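Local coordinates for DNA repair protein RAD2 (Saccharomyces cerevisiae, PDB 4Q0W) that cuts single-stranded DNA as a magnesium-binding endonuclease, making an incision essential for excision repair of damage from ultraviolet light, bulky adducts or cross-links, at residues A[55-60]-A[152-157]. Sequence-based numbering, arbitrary orientation. Where two conformers were deposited one is given.
Sequences TGFFRR and KEVQEL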
ATOM      1  N   THR A  55      12.486  28.399  21.806  1.00 20.57           N
ATOM      2  CA  THR A  55      11.127  28.807  21.478  0.76 25.44           C
ATOM      3  C   THR A  55      10.166  27.627  21.658  1.00 29.10           C
ATOM      4  O   THR A  55       9.098  27.766  22.260  1.00 23.51           O
ATOM      5  CB  THR A  55      11.037  29.317  20.023  0.76 29.13           C
ATOM      6  OG1 THR A  55      11.903  30.447  19.863  0.76 31.98           O
ATOM      7  CG2 THR A  55       9.619  29.731  19.672  0.76 27.76           C
ATOM      8  N   GLY A  56      10.568  26.464  21.147  1.00 28.46           N
ATOM      9  CA  GLY A  56       9.754  25.260  21.211  1.00 28.01           C
ATOM     10  C   GLY A  56       9.495  24.815  22.635  1.00 19.78           C
ATOM     11  O   GLY A  56       8.344  24.615  23.022  1.00 22.16           O
ATOM     12  N   PHE A  57      10.561  24.650  23.417  1.00 20.45           N
ATOM     13  CA  PHE A  57      10.409  24.261  24.813  1.00 23.51           C
ATOM     14  C   PHE A  57       9.562  25.263  25.588  1.00 27.15           C
ATOM     15  O   PHE A  57       8.676  24.856  26.349  1.00 19.07           O
ATOM     16  CB  PHE A  57      11.764  24.098  25.496  1.00 22.77           C
ATOM     17  CG  PHE A  57      12.298  22.692  25.463  1.00 19.60           C
ATOM     18  CD1 PHE A  57      12.897  22.190  24.314  1.00 16.77           C
ATOM     19  CD2 PHE A  57      12.221  21.878  26.588  1.00 18.58           C
ATOM     20  CE1 PHE A  57      13.400  20.902  24.282  1.00 22.27           C
ATOM     21  CE2 PHE A  57      12.722  20.586  26.564  1.00 22.40           C
ATOM     22  CZ  PHE A  57      13.312  20.098  25.403  1.00 19.09           C
ATOM     23  N   PHE A  58       9.820  26.560  25.392  1.00 20.19           N
ATOM     24  CA  PHE A  58       9.084  27.591  26.132  1.00 24.21           C
ATOM     25  C   PHE A  58       7.565  27.486  25.910  1.00 18.12           C
ATOM     26  O   PHE A  58       6.782  27.529  26.861  1.00 22.79           O
ATOM     27  CB  PHE A  58       9.590  29.002  25.776  1.00 22.05           C
ATOM     28  CG  PHE A  58       8.933  30.111  26.573  1.00 25.60           C
ATOM     29  CD1 PHE A  58       7.753  30.703  26.133  1.00 27.59           C
ATOM     30  CD2 PHE A  58       9.508  30.574  27.754  1.00 24.84           C
ATOM     31  CE1 PHE A  58       7.146  31.732  26.873  1.00 23.49           C
ATOM     32  CE2 PHE A  58       8.908  31.596  28.494  1.00 27.06           C
ATOM     33  CZ  PHE A  58       7.727  32.169  28.049  1.00 21.01           C
ATOM     34  N   ARG A  59       7.165  27.359  24.652  1.00 21.78           N
ATOM     35  CA  ARG A  59       5.758  27.257  24.289  1.00 23.61           C
ATOM     36  C   ARG A  59       5.070  26.018  24.886  1.00 27.84           C
ATOM     37  O   ARG A  59       3.912  26.083  25.335  1.00 23.13           O
ATOM     38  CB  ARG A  59       5.639  27.229  22.761  1.00 28.15           C
ATOM     39  CG  ARG A  59       4.210  27.100  22.239  1.00 34.06           C
ATOM     40  CD  ARG A  59       4.183  27.137  20.712  1.00 41.28           C
ATOM     41  N   ARG A  60       5.769  24.886  24.883  1.00 22.05           N
ATOM     42  CA  ARG A  60       5.192  23.664  25.439  1.00 22.65           C
ATOM     43  C   ARG A  60       5.100  23.726  26.961  1.00 22.02           C
ATOM     44  O   ARG A  60       4.115  23.280  27.547  1.00 18.34           O
ATOM     45  CB  ARG A  60       5.978  22.428  24.974  1.00 16.26           C
ATOM     46  CG  ARG A  60       5.824  22.171  23.486  1.00 23.89           C
ATOM     47  CD  ARG A  60       6.370  20.807  23.087  1.00 22.57           C
ATOM     48  NE  ARG A  60       6.102  20.509  21.688  1.00 18.76           N
ATOM     49  CZ  ARG A  60       6.461  19.378  21.090  1.00 27.18           C
ATOM     50  NH1 ARG A  60       7.094  18.438  21.777  1.00 22.09           N
ATOM     51  NH2 ARG A  60       6.187  19.185  19.807  1.00 20.69           N
ATOM     52  N   LYS A 152      21.846  21.862  27.692  1.00 32.24           N
ATOM     53  CA  LYS A 152      22.072  22.671  28.887  1.00 31.16           C
ATOM     54  C   LYS A 152      21.143  23.882  28.921  1.00 24.75           C
ATOM     55  O   LYS A 152      20.654  24.267  29.986  1.00 28.26           O
ATOM     56  CB  LYS A 152      23.535  23.118  28.972  1.00 29.23           C
ATOM     57  CG  LYS A 152      24.484  22.039  29.476  1.00 34.01           C
ATOM     58  N   GLU A 153      20.903  24.469  27.751  1.00 21.65           N
ATOM     59  CA  GLU A 153      20.037  25.638  27.621  1.00 26.98           C
ATOM     60  C   GLU A 153      18.585  25.353  28.002  1.00 29.96           C
ATOM     61  O   GLU A 153      17.972  26.106  28.769  1.00 21.77           O
ATOM     62  CB  GLU A 153      20.101  26.191  26.192  1.00 23.43           C
ATOM     63  CG  GLU A 153      21.319  27.100  25.940  1.00 35.97           C
ATOM     64  CD  GLU A 153      21.635  27.276  24.462  1.00 42.89           C
ATOM     65  OE1 GLU A 153      22.589  28.016  24.154  1.00 49.64           O
ATOM     66  OE2 GLU A 153      20.939  26.669  23.610  1.00 45.10           O
ATOM     67  N   VAL A 154      18.025  24.279  27.453  1.00 22.45           N
ATOM     68  CA  VAL A 154      16.635  23.957  27.752  1.00 22.65           C
ATOM     69  C   VAL A 154      16.522  23.558  29.218  1.00 23.37           C
ATOM     70  O   VAL A 154      15.517  23.844  29.872  1.00 23.80           O
ATOM     71  CB  VAL A 154      16.039  22.879  26.794  1.00 22.89           C
ATOM     72  CG1 VAL A 154      16.070  23.373  25.367  1.00 22.05           C
ATOM     73  CG2 VAL A 154      16.787  21.567  26.907  1.00 19.70           C
ATOM     74  N   GLN A 155      17.567  22.942  29.759  1.00 18.84           N
ATOM     75  CA  GLN A 155      17.514  22.571  31.165  1.00 21.01           C
ATOM     76  C   GLN A 155      17.619  23.800  32.075  1.00 26.03           C
ATOM     77  O   GLN A 155      17.032  23.829  33.153  1.00 20.61           O
ATOM     78  CB  GLN A 155      18.568  21.518  31.501  1.00 21.62           C
ATOM     79  CG  GLN A 155      18.241  20.153  30.887  1.00 25.37           C
ATOM     80  CD  GLN A 155      19.413  19.185  30.940  1.00 31.35           C
ATOM     81  OE1 GLN A 155      20.523  19.552  31.335  1.00 35.32           O
ATOM     82  NE2 GLN A 155      19.169  17.944  30.540  1.00 24.56           N
ATOM     83  N   GLU A 156      18.359  24.813  31.637  1.00 22.72           N
ATOM     84  CA  GLU A 156      18.423  26.069  32.387  1.00 26.02           C
ATOM     85  C   GLU A 156      17.040  26.723  32.376  1.00 20.20           C
ATOM     86  O   GLU A 156      16.563  27.206  33.395  1.00 21.72           O
ATOM     87  CB  GLU A 156      19.473  27.011  31.787  1.00 18.80           C
ATOM     88  CG  GLU A 156      19.547  28.394  32.457  1.00 26.98           C
ATOM     89  CD  GLU A 156      19.955  28.321  33.914  1.00 31.90           C
ATOM     90  OE1 GLU A 156      20.657  27.360  34.294  1.00 35.72           O
ATOM     91  OE2 GLU A 156      19.567  29.223  34.689  1.00 35.09           O
ATOM     92  N   LEU A 157      16.399  26.721  31.214  1.00 21.29           N
ATOM     93  CA  LEU A 157      15.046  27.239  31.094  1.00 22.65           C
ATOM     94  C   LEU A 157      14.121  26.525  32.071  1.00 20.94           C
ATOM     95  O   LEU A 157      13.396  27.173  32.849  1.00 17.43           O
ATOM     96  CB  LEU A 157      14.545  27.086  29.663  1.00 15.46           C
ATOM     97  CG  LEU A 157      13.120  27.561  29.369  1.00 21.12           C
ATOM     98  CD1 LEU A 157      12.949  29.041  29.704  1.00 23.52           C
ATOM     99  CD2 LEU A 157      12.775  27.306  27.926  1.00 23.15           C
TER
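Val154 sits squarely over one face of the Phe57 ring in a CH-pi contact, its CB 3.8 Å from the ring centroid and 5° off the normal. The two methyls spread over different parts of the ring: Val154 CG1 lies over the CD1-CE1 side, 3.5 Å from Phe57 CD1, while Val154 CG2 is nearer the CZ-CE2 end, 4.1 Å from Phe57 CZ. With CG1 anti to its own carbonyl carbon, beside the backbone N, the valine lays its branch point on the aromatic face and the two side chains cross at about a right angle.

The remaining contacts are aliphatic and come from Leu157, one turn further along. CG anti to the backbone N (chi1 179°) extends this side chain toward helix 52-66, where Leu157 CD2 lies 4.0 Å from Phe58 N and 4.1 Å from Phe57 CB. Leu157 CD1 lies near the plane of the Phe58 ring, at its edge. No hydrogen bond joins segments 55-60 and 152-157, but just before the first of them His53 NE2 bonds Glu153 OE2, adding a polar link between the same two helices. An alanine in place of Phe57 would probably leave Val154 without the aromatic face it covers and open a gap between the helices.

The segments run roughly parallel, at 27°, their axes approaching to 10.3 Å, and join the N-domain to the I-domain within the Rossmann-like nuclease core. Strand 70-75 of the mixed sheet supplies Phe75, which touches both Phe57 and Val154, and helix 33-40 adds Ile34 and Phe37 against Phe57. Beyond Phe58 and Leu157, helix 336-347 contributes Met343 and Leu339, so the pair packs between the central sheet and this helix near the C-terminal end of the chain.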